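Local coordinates for protein thiosulfate sulfurtransferase (Pseudomonas aeruginosa, PDB 1YT8) that probably transfers sulfur from thiosulfate to cyanide, as a sulfurtransferase built from repeated rhodanese-like domains, at residues I223-L227 / A228-L232; D377-D380 / P381-A385. All coordinates share one frame; numbering follows the deposited sequence.

Contact 1. Residues I223-L227 / A228-L232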
# COMPACT_ATOMS: atom_id res chain seq x y z
N ILE A 223 -4.42 -13.22 14.36
CA ILE A 223 -4.66 -12.48 15.59
C ILE A 223 -5.59 -13.33 16.45
O ILE A 223 -5.35 -13.53 17.64
CB ILE A 223 -5.33 -11.11 15.30
CG1 ILE A 223 -4.28 -10.13 14.78
CG2 ILE A 223 -6.01 -10.57 16.56
CD1 ILE A 223 -4.82 -8.76 14.39
N GLY A 224 -6.66 -13.82 15.84
CA GLY A 224 -7.63 -14.64 16.55
C GLY A 224 -7.04 -15.96 17.00
O GLY A 224 -7.44 -16.50 18.04
N TRP A 225 -6.11 -16.49 16.22
CA TRP A 225 -5.45 -17.75 16.55
C TRP A 225 -4.65 -17.57 17.84
O TRP A 225 -4.70 -18.40 18.74
CB TRP A 225 -4.53 -18.17 15.39
CG TRP A 225 -4.17 -19.62 15.38
CD1 TRP A 225 -3.02 -20.19 15.86
CD2 TRP A 225 -4.96 -20.70 14.86
NE1 TRP A 225 -3.05 -21.56 15.67
CE2 TRP A 225 -4.23 -21.90 15.06
CE3 TRP A 225 -6.23 -20.78 14.25
CZ2 TRP A 225 -4.72 -23.15 14.66
CZ3 TRP A 225 -6.71 -22.02 13.86
CH2 TRP A 225 -5.96 -23.19 14.07
N THR A 226 -3.93 -16.46 17.92
CA THR A 226 -3.13 -16.15 19.10
C THR A 226 -4.03 -15.87 20.30
O THR A 226 -3.80 -16.39 21.39
CB THR A 226 -2.23 -14.92 18.86
OG1 THR A 226 -1.31 -15.21 17.80
CG2 THR A 226 -1.46 -14.54 20.12
N LEU A 227 -5.08 -15.08 20.09
CA LEU A 227 -6.01 -14.75 21.17
C LEU A 227 -6.69 -16.01 21.70
O LEU A 227 -7.09 -16.06 22.87
CB LEU A 227 -7.06 -13.75 20.68
CG LEU A 227 -6.54 -12.37 20.27
CD1 LEU A 227 -7.70 -11.52 19.76
CD2 LEU A 227 -5.86 -11.69 21.45
N ALA A 228 -6.83 -17.02 20.85
CA ALA A 228 -7.46 -18.27 21.25
C ALA A 228 -6.45 -19.15 21.99
O ALA A 228 -6.79 -20.23 22.48
CB ALA A 228 -7.99 -19.01 20.02
N GLY A 229 -5.21 -18.68 22.06
CA GLY A 229 -4.16 -19.41 22.75
C GLY A 229 -3.61 -20.57 21.94
O GLY A 229 -3.01 -21.49 22.49
N GLN A 230 -3.82 -20.52 20.63
CA GLN A 230 -3.34 -21.57 19.75
C GLN A 230 -1.96 -21.23 19.19
O GLN A 230 -1.50 -20.11 19.31
CB GLN A 230 -4.38 -21.82 18.67
CG GLN A 230 -5.63 -22.43 19.29
CD GLN A 230 -6.86 -22.35 18.42
OE1 GLN A 230 -6.79 -22.04 17.23
NE2 GLN A 230 -8.01 -22.64 19.02
N GLN A 231 -1.31 -22.22 18.58
CA GLN A 231 0.05 -22.04 18.07
C GLN A 231 0.21 -21.72 16.59
O GLN A 231 -0.33 -22.40 15.73
CB GLN A 231 0.87 -23.29 18.41
CG GLN A 231 2.34 -23.24 18.03
CD GLN A 231 3.12 -22.22 18.84
OE1 GLN A 231 2.99 -22.15 20.07
NE2 GLN A 231 3.94 -21.42 18.16
N LEU A 232 0.99 -20.68 16.31
CA LEU A 232 1.26 -20.26 14.94
C LEU A 232 2.56 -20.91 14.48
O LEU A 232 3.40 -21.29 15.30
CB LEU A 232 1.42 -18.74 14.87
CG LEU A 232 0.16 -17.90 15.09
CD1 LEU A 232 0.54 -16.43 15.24
CD2 LEU A 232 -0.80 -18.10 13.92
O HOH W 1 0.29 -17.39 18.94
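A Schellman motif ends helix 221-227, and Trp-225 and Gln-230 sit at its heart. The chain leaves the helix at Gly-229, whose positive phi (78°) turns two successive N-H groups back into the last turn. Gln-230 N donates to Trp-225 O at 3.0 Å, the 6→1 bond of the motif, while Gly-229 N reaches Thr-226 O at 2.8 Å, its 5→2 bond. Ala-228 N still makes a helical bond to Gly-224 O.

The same reversal brings the outgoing chain over one face and along the N-H edge of the indole. With CG anti to the backbone N (chi1 -160°), the ring of Trp-225 swings out to meet residues five to seven positions later. Gln-230 CB lies over the five-membered ring, 3.5 Å from its centroid, in a CH-pi contact. At the ring edge Trp-225 NE1 donates to Gln-231 O at 2.8 Å; the donor stands well above that carbonyl's plane, 71° out of it, so the bond bypasses the lone pairs. The Leu-232 and Trp-225 side chains pass in opposite directions, Leu-232 CD2 lying 3.6 Å from Trp-225 CD1, and the other leucine methyl, CD1, approaches Thr-226 OG1 at 3.4 Å. A water joins Thr-226 OG1 to Gln-230 O, and Thr-226 OG1 also bonds Thr-222 O within the helix.

Arg-501 bonds the carbonyls of Thr-226 and Leu-227, and Ile-223 is tied through its backbone to Ala-194 of the sulfite pocket. Glycine-terminated helix ends of this kind are classical: a Schellman cap, followed here by a chain that packs on Trp-225.

Contact 2. Residues D377-D380 / P381-A385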
# COMPACT_ATOMS: atom_id res chain seq x y z
N ASP A 377 26.64 17.81 -5.16
CA ASP A 377 28.05 17.46 -5.19
C ASP A 377 28.14 16.14 -4.43
O ASP A 377 27.63 16.03 -3.31
CB ASP A 377 28.88 18.55 -4.50
CG ASP A 377 28.82 19.88 -5.23
OD1 ASP A 377 29.12 19.90 -6.44
OD2 ASP A 377 28.47 20.89 -4.60
N THR A 378 28.74 15.14 -5.05
CA THR A 378 28.85 13.83 -4.42
C THR A 378 30.22 13.52 -3.83
O THR A 378 31.21 14.19 -4.13
CB THR A 378 28.48 12.70 -5.41
OG1 THR A 378 29.35 12.77 -6.55
CG2 THR A 378 27.04 12.84 -5.86
N ILE A 379 30.25 12.50 -2.99
CA ILE A 379 31.47 12.05 -2.35
C ILE A 379 31.45 10.53 -2.35
O ILE A 379 30.41 9.92 -2.09
CB ILE A 379 31.55 12.59 -0.90
CG1 ILE A 379 32.84 12.12 -0.23
CG2 ILE A 379 30.33 12.13 -0.11
CD1 ILE A 379 33.03 12.66 1.18
N ASP A 380 32.58 9.91 -2.67
CA ASP A 380 32.67 8.45 -2.71
C ASP A 380 32.74 7.89 -1.29
O ASP A 380 33.23 8.54 -0.38
CB ASP A 380 33.91 8.00 -3.49
CG ASP A 380 33.96 8.57 -4.90
OD1 ASP A 380 32.96 8.41 -5.64
OD2 ASP A 380 35.00 9.17 -5.27
N PRO A 381 32.24 6.66 -1.10
CA PRO A 381 32.25 6.01 0.22
C PRO A 381 33.62 6.00 0.90
O PRO A 381 33.73 6.30 2.09
CB PRO A 381 31.76 4.60 -0.10
CG PRO A 381 30.77 4.85 -1.20
CD PRO A 381 31.50 5.84 -2.08
N THR A 382 34.68 5.68 0.15
CA THR A 382 36.02 5.64 0.73
C THR A 382 36.48 7.03 1.18
O THR A 382 37.22 7.16 2.15
CB THR A 382 37.05 5.05 -0.26
OG1 THR A 382 37.06 5.82 -1.47
CG2 THR A 382 36.71 3.61 -0.58
N THR A 383 36.04 8.07 0.48
CA THR A 383 36.41 9.43 0.85
C THR A 383 35.68 9.78 2.14
O THR A 383 36.25 10.39 3.04
CB THR A 383 36.02 10.43 -0.24
OG1 THR A 383 36.72 10.11 -1.45
CG2 THR A 383 36.38 11.85 0.18
N LEU A 384 34.42 9.39 2.22
CA LEU A 384 33.63 9.67 3.42
C LEU A 384 34.28 8.99 4.63
O LEU A 384 34.35 9.58 5.71
CB LEU A 384 32.20 9.16 3.26
CG LEU A 384 31.35 9.27 4.53
CD1 LEU A 384 31.29 10.73 4.98
CD2 LEU A 384 29.95 8.73 4.28
N ALA A 385 34.74 7.76 4.44
CA ALA A 385 35.38 7.03 5.52
C ALA A 385 36.56 7.85 6.05
O ALA A 385 36.74 7.98 7.26
CB ALA A 385 35.86 5.66 5.03
O HOH W 2 35.11 11.35 -3.30
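Ile-379 and Thr-383 meet where strand 378-379, the outermost first strand of a rhodanese-like parallel sheet, passes through Asp-380 alone into helix 381-387, and their aliphatic groups make the close-packed half of the contact. The strand's backbone bonds Leu-460 of strand 458-461. The isoleucine chain is fully extended, with CG1 anti to the backbone N (chi1 -180°), which carries it toward the first helical turn. There Ile-379 CG1 and CD1 both lie 3.6 Å from Thr-383 CG2, the two side chains crossing obliquely, and Ile-379 CD1 continues to Leu-384 CB at 4.2 Å. Val-434 of the central strand 432-436 touches both Ile-379 and Leu-384, so this apolar side faces the body of the sheet.

One carbonyl, Asp-380 O, receives both N-H bonds across the junction. The one from Leu-384 N, at 3.0 Å, runs nearly along the C=O axis; that from Thr-383 N, also at 3.0 Å, is weak and strongly bent.

The other side is polar and looser. Asp-380 occupies the N-cap position, yet its carboxylate makes no direct capping bond. Its CG is turned beside its own backbone N (chi1 -56°), and a water spans the gap, accepting the N-H hydrogen bond of Asp-380 (N to water 3.0 Å). It also donates to Asp-380 OD2 at 2.9 Å and lies 2.7 Å from Thr-383 OG1.

The chemistry is consistent with a helix start held by aliphatic packing and the Asp-380 carbonyl, the carboxylate meeting N-H and hydroxyl through water; its negative charge near the helix N-terminus is probably favourable.

In the fold
Both contacts are local junctions of the chain, one closing a helix and the other opening one, in two different rhodanese-like domains, each with a parallel five-stranded sheet of order 1-5-4-2-3. Contact 1 lies after the fifth strand of its sheet, contact 2 at the first; their centres are about 50 Å apart and they do not touch. Contact 1 is a surface site, rich in backbone bonds and organised round a buried aromatic ring. Contact 2 is partly buried, with an aliphatic face turned to the sheet and a hydrated acidic face outward. Each places one water between a threonine hydroxyl and backbone, but only contact 2 brings a carboxylate into that bridge.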